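Local coordinates for CG8862 (Drosophila melanogaster, PDB 3ISM), which is the nuclease EndoG, which probably cleaves DNA and RNA with magnesium as cofactor and is blocked by the inhibitor protein EndoGI, at residues B[37-42]-B[51-56]; B[56-61]-B[151-156]; B[193-198]-B[238-243]. One frame throughout, in Å; residues are numbered along the deposited sequence. Where two conformers were deposited one is given.

Contact 1 of 3, residues B[37-42]-B[51-56]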
loop_
_atom_site.group_PDB
_atom_site.type_symbol
_atom_site.label_atom_id
_atom_site.label_comp_id
_atom_site.label_asym_id
_atom_site.label_seq_id
_atom_site.Cartn_x
_atom_site.Cartn_y
_atom_site.Cartn_z
ATOM N N SER B 37 23.975 -11.426 -4.758
ATOM C CA SER B 37 25.403 -11.404 -4.523
ATOM C C SER B 37 25.963 -10.064 -4.054
ATOM O O SER B 37 26.985 -10.041 -3.371
ATOM C CB SER B 37 26.146 -11.845 -5.776
ATOM O OG SER B 37 25.646 -13.082 -6.258
ATOM N N ASP B 38 25.324 -8.957 -4.426
ATOM C CA ASP B 38 25.878 -7.632 -4.107
ATOM C C ASP B 38 24.817 -6.577 -3.803
ATOM O O ASP B 38 25.125 -5.391 -3.727
ATOM C CB ASP B 38 26.828 -7.146 -5.214
ATOM C CG ASP B 38 27.820 -6.081 -4.723
ATOM O OD1 ASP B 38 28.370 -6.232 -3.610
ATOM O OD2 ASP B 38 28.070 -5.096 -5.464
ATOM N N TYR B 39 23.571 -7.007 -3.621
ATOM C CA TYR B 39 22.530 -6.129 -3.077
ATOM C C TYR B 39 21.483 -6.926 -2.312
ATOM O O TYR B 39 21.449 -8.156 -2.396
ATOM C CB TYR B 39 21.893 -5.231 -4.151
ATOM C CG TYR B 39 20.997 -5.901 -5.184
ATOM C CD1 TYR B 39 19.617 -5.757 -5.124
ATOM C CD2 TYR B 39 21.531 -6.621 -6.250
ATOM C CE1 TYR B 39 18.794 -6.331 -6.076
ATOM C CE2 TYR B 39 20.711 -7.194 -7.212
ATOM C CZ TYR B 39 19.349 -7.046 -7.119
ATOM O OH TYR B 39 18.512 -7.616 -8.064
ATOM N N VAL B 40 20.667 -6.219 -1.540
ATOM C CA VAL B 40 19.594 -6.837 -0.762
ATOM C C VAL B 40 18.259 -6.243 -1.218
ATOM O O VAL B 40 18.177 -5.054 -1.516
ATOM C CB VAL B 40 19.814 -6.663 0.771
ATOM C CG1 VAL B 40 18.701 -7.330 1.568
ATOM C CG2 VAL B 40 21.164 -7.251 1.191
ATOM N N LEU B 41 17.229 -7.078 -1.293
ATOM C CA LEU B 41 15.938 -6.664 -1.829
ATOM C C LEU B 41 14.785 -7.093 -0.931
ATOM O O LEU B 41 14.698 -8.256 -0.562
ATOM C CB LEU B 41 15.756 -7.260 -3.227
ATOM C CG LEU B 41 14.447 -6.978 -3.981
ATOM C CD1 LEU B 41 14.796 -6.496 -5.381
ATOM C CD2 LEU B 41 13.586 -8.205 -4.072
ATOM N N SER B 42 13.895 -6.158 -0.602
ATOM C CA SER B 42 12.627 -6.487 0.029
ATOM C C SER B 42 11.559 -6.330 -1.045
ATOM O O SER B 42 11.451 -5.269 -1.655
ATOM C CB SER B 42 12.359 -5.570 1.212
ATOM O OG SER B 42 11.011 -5.623 1.664
ATOM N N HIS B 51 9.733 -3.189 -2.119
ATOM C CA HIS B 51 9.563 -2.172 -1.076
ATOM C C HIS B 51 10.829 -1.302 -1.067
ATOM O O HIS B 51 10.740 -0.099 -0.991
ATOM C CB HIS B 51 9.424 -2.791 0.308
ATOM C CG HIS B 51 8.126 -3.504 0.545
ATOM N ND1 HIS B 51 6.916 -2.848 0.612
ATOM C CD2 HIS B 51 7.861 -4.813 0.801
ATOM C CE1 HIS B 51 5.956 -3.721 0.886
ATOM N NE2 HIS B 51 6.504 -4.923 0.996
ATOM N N TRP B 52 11.996 -1.945 -1.094
ATOM C CA TRP B 52 13.289 -1.256 -1.032
ATOM C C TRP B 52 14.398 -2.174 -1.534
ATOM O O TRP B 52 14.236 -3.412 -1.583
ATOM C CB TRP B 52 13.626 -0.760 0.398
ATOM C CG TRP B 52 13.559 -1.804 1.503
ATOM C CD1 TRP B 52 12.509 -2.037 2.339
ATOM C CD2 TRP B 52 14.595 -2.716 1.910
ATOM N NE1 TRP B 52 12.805 -3.053 3.222
ATOM C CE2 TRP B 52 14.082 -3.486 2.981
ATOM C CE3 TRP B 52 15.891 -2.973 1.464
ATOM C CZ2 TRP B 52 14.824 -4.493 3.608
ATOM C CZ3 TRP B 52 16.636 -3.985 2.098
ATOM C CH2 TRP B 52 16.091 -4.732 3.142
ATOM N N VAL B 53 15.512 -1.569 -1.947
ATOM C CA VAL B 53 16.745 -2.323 -2.105
ATOM C C VAL B 53 17.835 -1.621 -1.275
ATOM O O VAL B 53 17.707 -0.428 -0.952
ATOM C CB VAL B 53 17.198 -2.439 -3.581
ATOM C CG1 VAL B 53 16.170 -3.154 -4.425
ATOM C CG2 VAL B 53 17.511 -1.057 -4.162
ATOM N N PHE B 54 18.891 -2.364 -0.941
ATOM C CA PHE B 54 19.977 -1.820 -0.160
ATOM C C PHE B 54 21.321 -2.166 -0.806
ATOM O O PHE B 54 21.530 -3.283 -1.292
ATOM C CB PHE B 54 19.930 -2.307 1.299
ATOM C CG PHE B 54 20.222 -1.222 2.289
ATOM C CD1 PHE B 54 19.185 -0.601 2.980
ATOM C CD2 PHE B 54 21.527 -0.766 2.473
ATOM C CE1 PHE B 54 19.454 0.446 3.872
ATOM C CE2 PHE B 54 21.799 0.280 3.353
ATOM C CZ PHE B 54 20.758 0.895 4.048
ATOM N N GLU B 55 22.222 -1.196 -0.817
ATOM C CA GLU B 55 23.516 -1.347 -1.494
ATOM C C GLU B 55 24.607 -0.754 -0.625
ATOM O O GLU B 55 24.380 0.213 0.094
ATOM C CB GLU B 55 23.512 -0.641 -2.851
ATOM C CG GLU B 55 22.503 -1.190 -3.898
ATOM C CD GLU B 55 22.356 -0.251 -5.111
ATOM O OE1 GLU B 55 21.945 0.914 -4.922
ATOM O OE2 GLU B 55 22.649 -0.673 -6.252
ATOM N N HIS B 56 25.789 -1.358 -0.689
ATOM C CA HIS B 56 26.967 -0.805 -0.066
ATOM C C HIS B 56 28.007 -0.660 -1.168
ATOM O O HIS B 56 28.514 -1.654 -1.678
ATOM C CB HIS B 56 27.468 -1.702 1.080
ATOM C CG HIS B 56 28.920 -1.502 1.414
ATOM N ND1 HIS B 56 29.809 -2.549 1.508
ATOM C CD2 HIS B 56 29.639 -0.377 1.646
ATOM C CE1 HIS B 56 31.015 -2.079 1.789
ATOM N NE2 HIS B 56 30.940 -0.763 1.873
HETATM O O HOH W 1 26.221 -3.082 -2.855
HETATM O O HOH W 2 10.397 -4.438 4.036
#
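Ser42 lays its CB over one face of the Trp52 indole, 3.4 Å from the centroid of the five-membered ring and 21° off the ring normal, a CH-pi contact. Trp52 CG stands between its own backbone N and carbonyl carbon (chi1 53°), which turns the ring across the neighbouring strand. The six-membered ring then runs alongside Val40, with Val40 CG1 4.0 Å from Trp52 CZ3. At the pyrrole end one water accepts from Trp52 NE1 at 2.9 Å and donates to Ser42 OG at 2.7 Å; Ser42 OG is also hydrogen-bonded to Asp31 O. Replacing Trp52 by an alanine would take away the indole and is likely to leave Ser42 CB and Val40 CG1 without cover on that side and the water without its NE1 donor. The strands form an antiparallel beta hairpin, in which Val40 and Phe54 make a hydrogen-bonded pair through two backbone bonds. The pairing is interrupted by a classic beta bulge, where His51 and Trp52 both face Ser42: His51 N donates to Ser42 O at 2.7 Å, and Trp52 N reaches the same oxygen by a weak bond of 3.4 Å. On the sheet face away from the indole, Leu41 CD1 meets Val53 CG1 at 3.7 Å. Tyr39 lies about 7 Å, between side chains, from His101, the predicted proton acceptor; Glu55, its OE2 hydrogen-bonded to His108 NE2, lies as far from the magnesium ligand Glu141.

Contact 2 of 3, residues B[56-61]-B[151-156]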
loop_
_atom_site.group_PDB
_atom_site.type_symbol
_atom_site.label_atom_id
_atom_site.label_comp_id
_atom_site.label_asym_id
_atom_site.label_seq_id
_atom_site.Cartn_x
_atom_site.Cartn_y
_atom_site.Cartn_z
ATOM N N HIS B 56 25.789 -1.358 -0.689
ATOM C CA HIS B 56 26.967 -0.805 -0.066
ATOM C C HIS B 56 28.007 -0.660 -1.168
ATOM O O HIS B 56 28.514 -1.654 -1.678
ATOM C CB HIS B 56 27.468 -1.702 1.080
ATOM C CG HIS B 56 28.920 -1.502 1.414
ATOM N ND1 HIS B 56 29.809 -2.549 1.508
ATOM C CD2 HIS B 56 29.639 -0.377 1.646
ATOM C CE1 HIS B 56 31.015 -2.079 1.789
ATOM N NE2 HIS B 56 30.940 -0.763 1.873
ATOM N N LEU B 57 28.302 0.586 -1.530
ATOM C CA LEU B 57 29.184 0.892 -2.648
ATOM C C LEU B 57 30.561 1.339 -2.171
ATOM O O LEU B 57 30.693 2.067 -1.167
ATOM C CB LEU B 57 28.586 1.990 -3.542
ATOM C CG LEU B 57 27.081 1.991 -3.848
ATOM C CD1 LEU B 57 26.755 3.168 -4.787
ATOM C CD2 LEU B 57 26.586 0.664 -4.446
ATOM N N THR B 58 31.575 0.876 -2.898
ATOM C CA THR B 58 32.920 1.380 -2.780
ATOM C C THR B 58 33.376 1.855 -4.168
ATOM O O THR B 58 32.704 1.599 -5.181
ATOM C CB THR B 58 33.889 0.288 -2.269
ATOM O OG1 THR B 58 33.836 -0.836 -3.153
ATOM C CG2 THR B 58 33.510 -0.167 -0.852
ATOM N N ALA B 59 34.500 2.559 -4.206
ATOM C CA ALA B 59 35.120 2.975 -5.461
ATOM C C ALA B 59 35.397 1.745 -6.332
ATOM O O ALA B 59 35.226 1.795 -7.553
ATOM C CB ALA B 59 36.440 3.743 -5.196
ATOM N N GLU B 60 35.831 0.651 -5.705
ATOM C CA GLU B 60 36.127 -0.559 -6.452
ATOM C C GLU B 60 34.876 -1.149 -7.106
ATOM O O GLU B 60 34.925 -1.578 -8.257
ATOM C CB GLU B 60 36.797 -1.618 -5.586
ATOM C CG GLU B 60 37.233 -2.819 -6.411
ATOM C CD GLU B 60 38.033 -3.852 -5.650
ATOM O OE1 GLU B 60 37.857 -3.990 -4.417
ATOM O OE2 GLU B 60 38.836 -4.541 -6.305
ATOM N N SER B 61 33.765 -1.166 -6.377
ATOM C CA SER B 61 32.575 -1.852 -6.852
ATOM C C SER B 61 31.741 -1.070 -7.887
ATOM O O SER B 61 30.831 -1.627 -8.500
ATOM C CB SER B 61 31.722 -2.335 -5.670
ATOM O OG SER B 61 30.959 -1.295 -5.094
ATOM N N TYR B 151 33.649 9.592 0.064
ATOM C CA TYR B 151 33.495 8.637 1.154
ATOM C C TYR B 151 33.919 7.244 0.708
ATOM O O TYR B 151 33.423 6.729 -0.295
ATOM C CB TYR B 151 32.044 8.574 1.624
ATOM C CG TYR B 151 31.407 9.914 1.913
ATOM C CD1 TYR B 151 31.835 10.716 2.976
ATOM C CD2 TYR B 151 30.350 10.370 1.138
ATOM C CE1 TYR B 151 31.221 11.940 3.233
ATOM C CE2 TYR B 151 29.730 11.569 1.395
ATOM C CZ TYR B 151 30.155 12.354 2.432
ATOM O OH TYR B 151 29.509 13.565 2.636
ATOM N N SER B 152 34.794 6.626 1.482
ATOM C CA SER B 152 35.321 5.299 1.175
ATOM C C SER B 152 34.220 4.247 1.044
ATOM O O SER B 152 34.350 3.279 0.284
ATOM C CB SER B 152 36.303 4.869 2.260
ATOM O OG SER B 152 37.535 5.547 2.131
ATOM N N ASN B 153 33.148 4.435 1.807
ATOM C CA ASN B 153 32.034 3.516 1.815
ATOM C C ASN B 153 30.744 4.310 1.757
ATOM O O ASN B 153 30.547 5.251 2.535
ATOM C CB ASN B 153 32.073 2.632 3.068
ATOM C CG ASN B 153 33.306 1.729 3.110
ATOM O OD1 ASN B 153 33.299 0.641 2.537
ATOM N ND2 ASN B 153 34.375 2.189 3.781
ATOM N N VAL B 154 29.887 3.959 0.808
ATOM C CA VAL B 154 28.609 4.646 0.620
ATOM C C VAL B 154 27.474 3.634 0.732
ATOM O O VAL B 154 27.433 2.670 -0.033
ATOM C CB VAL B 154 28.555 5.357 -0.760
ATOM C CG1 VAL B 154 27.159 5.892 -1.049
ATOM C CG2 VAL B 154 29.598 6.480 -0.830
ATOM N N TYR B 155 26.574 3.834 1.692
ATOM C CA TYR B 155 25.446 2.920 1.869
ATOM C C TYR B 155 24.185 3.603 1.382
ATOM O O TYR B 155 23.952 4.778 1.682
ATOM C CB TYR B 155 25.293 2.488 3.334
ATOM C CG TYR B 155 26.470 1.718 3.887
ATOM C CD1 TYR B 155 26.429 0.332 4.005
ATOM C CD2 TYR B 155 27.621 2.380 4.296
ATOM C CE1 TYR B 155 27.515 -0.380 4.517
ATOM C CE2 TYR B 155 28.707 1.680 4.803
ATOM C CZ TYR B 155 28.646 0.308 4.911
ATOM O OH TYR B 155 29.732 -0.361 5.422
ATOM N N VAL B 156 23.382 2.885 0.613
ATOM C CA VAL B 156 22.220 3.500 -0.017
ATOM C C VAL B 156 20.998 2.579 -0.074
ATOM O O VAL B 156 21.091 1.405 -0.451
ATOM C CB VAL B 156 22.571 4.129 -1.427
ATOM C CG1 VAL B 156 23.297 3.118 -2.312
ATOM C CG2 VAL B 156 21.323 4.692 -2.121
#
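Leu57 and Val154 form an antiparallel hydrogen-bonded pair, Leu57 N to Val154 O 2.7 Å and Val154 N to Leu57 O 2.9 Å, and His56 with Tyr155 is the adjoining non-hydrogen-bonded pair. On the His56 face the imidazole lies over the phenol of Tyr155 as an offset stack, centroids 4.5 Å apart and planes only 14° from parallel. His56 CD2 sits above the Tyr155 ring toward its rim, 3.5 Å from Tyr155 CZ. With CG of His56 anti to the backbone N (chi1 158°), the two side chains run side by side, and NE2 is carried toward Asn153. His56 NE2 donates to Asn153 OD1 at 2.8 Å in a nearly straight bond lying in the imidazole plane; the ring and the amide are turned 24° against each other. Thr58 CG2 rests against the same oxygen, 3.5 Å from Asn153 OD1. On the other face Leu57 CG touches Val156 CG1 at 4.2 Å, and Val144 of helix 136-146 packs on Leu57, Val154 and Val156. Where strand 49-57 gives way to a short helix, Thr58 is the N-cap: its OG1 accepts from Ser61 N at 3.2 Å. The contact thus joins two central strands of the main sheet near their ends. His56 ND1 is hydrogen-bonded to Arg18 NH1, so both ring nitrogens are engaged; an acceptor at ND1 and a donor at NE2 are consistent with a neutral imidazole protonated at NE2, its rotation fixed by bonds at its edge and the phenol against its face.

Contact 3 of 3, residues B[193-198]-B[238-243]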
loop_
_atom_site.group_PDB
_atom_site.type_symbol
_atom_site.label_atom_id
_atom_site.label_comp_id
_atom_site.label_asym_id
_atom_site.label_seq_id
_atom_site.Cartn_x
_atom_site.Cartn_y
_atom_site.Cartn_z
ATOM N N VAL B 193 18.070 7.158 0.165
ATOM C CA VAL B 193 18.562 7.621 1.448
ATOM C C VAL B 193 19.951 7.024 1.619
ATOM O O VAL B 193 20.121 5.817 1.520
ATOM C CB VAL B 193 17.594 7.259 2.626
ATOM C CG1 VAL B 193 18.172 7.753 3.965
ATOM C CG2 VAL B 193 16.215 7.882 2.398
ATOM N N ILE B 194 20.933 7.894 1.869
ATOM C CA ILE B 194 22.353 7.596 1.671
ATOM C C ILE B 194 23.196 7.983 2.900
ATOM O O ILE B 194 23.019 9.063 3.460
ATOM C CB ILE B 194 22.888 8.420 0.458
ATOM C CG1 ILE B 194 22.010 8.223 -0.794
ATOM C CG2 ILE B 194 24.348 8.121 0.176
ATOM C CD1 ILE B 194 21.851 9.493 -1.629
ATOM N N VAL B 195 24.118 7.118 3.311
ATOM C CA VAL B 195 25.071 7.476 4.353
ATOM C C VAL B 195 26.482 7.209 3.857
ATOM O O VAL B 195 26.794 6.095 3.445
ATOM C CB VAL B 195 24.800 6.697 5.686
ATOM C CG1 VAL B 195 26.013 6.731 6.633
ATOM C CG2 VAL B 195 23.566 7.238 6.384
ATOM N N GLY B 196 27.323 8.242 3.885
ATOM C CA GLY B 196 28.740 8.098 3.570
ATOM C C GLY B 196 29.575 8.121 4.833
ATOM O O GLY B 196 29.287 8.879 5.763
ATOM N N GLU B 197 30.601 7.276 4.865
ATOM C CA GLU B 197 31.566 7.237 5.960
ATOM C C GLU B 197 32.844 7.915 5.503
ATOM O O GLU B 197 33.471 7.452 4.553
ATOM C CB GLU B 197 31.898 5.791 6.333
ATOM C CG GLU B 197 30.714 4.940 6.764
ATOM C CD GLU B 197 31.107 3.497 7.035
ATOM O OE1 GLU B 197 32.272 3.128 6.777
ATOM O OE2 GLU B 197 30.250 2.721 7.497
ATOM N N SER B 198 33.230 9.004 6.164
ATOM C CA SER B 198 34.464 9.714 5.816
ATOM C C SER B 198 35.677 8.984 6.375
ATOM O O SER B 198 35.531 7.936 7.015
ATOM C CB SER B 198 34.424 11.156 6.320
ATOM O OG SER B 198 33.425 11.895 5.639
ATOM N N LEU B 238 12.041 2.592 8.424
ATOM C CA LEU B 238 13.079 3.361 9.115
ATOM C C LEU B 238 14.450 3.038 8.531
ATOM O O LEU B 238 14.870 1.873 8.491
ATOM C CB LEU B 238 13.054 3.111 10.630
ATOM C CG LEU B 238 11.779 3.499 11.399
ATOM C CD1 LEU B 238 11.780 2.800 12.761
ATOM C CD2 LEU B 238 11.614 5.019 11.572
ATOM N N PHE B 239 15.152 4.076 8.090
ATOM C CA PHE B 239 16.459 3.912 7.436
ATOM C C PHE B 239 17.588 4.149 8.416
ATOM O O PHE B 239 17.499 5.032 9.292
ATOM C CB PHE B 239 16.591 4.843 6.212
ATOM C CG PHE B 239 15.421 4.772 5.275
ATOM C CD1 PHE B 239 15.232 3.663 4.449
ATOM C CD2 PHE B 239 14.496 5.803 5.227
ATOM C CE1 PHE B 239 14.131 3.589 3.588
ATOM C CE2 PHE B 239 13.390 5.739 4.382
ATOM C CZ PHE B 239 13.217 4.628 3.543
ATOM N N PHE B 240 18.638 3.334 8.288
ATOM C CA PHE B 240 19.829 3.480 9.109
ATOM C C PHE B 240 19.461 3.555 10.598
ATOM O O PHE B 240 19.977 4.395 11.351
ATOM C CB PHE B 240 20.648 4.694 8.624
ATOM C CG PHE B 240 21.085 4.580 7.174
ATOM C CD1 PHE B 240 22.249 3.887 6.833
ATOM C CD2 PHE B 240 20.316 5.124 6.152
ATOM C CE1 PHE B 240 22.638 3.759 5.512
ATOM C CE2 PHE B 240 20.704 4.999 4.825
ATOM C CZ PHE B 240 21.863 4.315 4.502
ATOM N N ASP B 241 18.565 2.651 11.006
ATOM C CA ASP B 241 18.072 2.572 12.387
ATOM C C ASP B 241 19.158 2.361 13.446
ATOM O O ASP B 241 18.951 2.712 14.606
ATOM C CB ASP B 241 16.921 1.535 12.528
ATOM C CG ASP B 241 17.374 0.074 12.317
ATOM O OD1 ASP B 241 18.457 -0.313 12.808
ATOM O OD2 ASP B 241 16.625 -0.706 11.666
ATOM N N GLN B 242 20.311 1.811 13.049
ATOM C CA GLN B 242 21.456 1.662 13.965
ATOM C C GLN B 242 22.203 2.976 14.233
ATOM O O GLN B 242 22.978 3.064 15.175
ATOM C CB GLN B 242 22.446 0.590 13.469
ATOM C CG GLN B 242 21.864 -0.827 13.347
ATOM C CD GLN B 242 21.368 -1.370 14.673
ATOM O OE1 GLN B 242 22.161 -1.662 15.570
ATOM N NE2 GLN B 242 20.053 -1.500 14.806
ATOM N N ILE B 243 21.970 3.992 13.406
ATOM C CA ILE B 243 22.546 5.323 13.625
ATOM C C ILE B 243 21.556 6.253 14.335
ATOM O O ILE B 243 20.459 6.490 13.838
ATOM C CB ILE B 243 22.952 5.989 12.290
ATOM C CG1 ILE B 243 23.806 5.033 11.453
ATOM C CG2 ILE B 243 23.688 7.321 12.539
ATOM C CD1 ILE B 243 24.146 5.546 10.054
#
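Val195 sets CG2 squarely over the centre of the Phe240 ring, 3.5 Å from the centroid and 7° off the normal, the more direct of two CH-pi contacts. In the other, Val193 CG2 stands over a face of Phe239, 4.2 Å from that ring's centroid and displaced toward the rim. Valine methyls make the remaining apolar contacts: Val193 CG1 meets Phe240 CE2 at 3.8 Å, while Val195 CG1 and Ile243 CD1 reach toward each other tip to tip, 4.1 Å apart. At the edge of the Phe240 ring, in its plane, Val193 O lies 3.5 Å from Phe240 CE2. The backbone of Phe240 is in the left-handed region (phi 51°), consistent with both consecutive phenylalanines pointing toward strand 189-197. Phe240 also opens a type I turn, closed by Ile243 N to Phe240 O at 2.9 Å; it brings Ile243 back to the strand. Val231 of helix 228-235 packs on both Val193 and Phe239. No hydrogen bond crosses between the segments, so they meet by apolar packing and ring contacts alone; the loop has polar ties elsewhere, as from Phe239 N to Glu232 OE2 of the helix before it.

Overall arrangement
The three contacts span four successive strands of the main sheet, 40-44, 49-57, 153-161 and 189-197, and follow one another along the chain. Contacts 1 and 2 have centres about 14 Å apart and share His56 and strand 49-57; strand 153-161 then bonds to strand 189-197, linking contact 2 to contact 3 about 12 Å away. Contact 3 lies about 14 Å from contact 1, yet Phe54 CZ touches Phe240 CZ at 3.6 Å, so the 238-243 loop reaches across the face that carries Phe54 and Tyr155. The opposite face, with Glu55, Leu57 and Ile194, looks toward helix 136-146, which carries the magnesium ligand Glu141, and probably toward the active site.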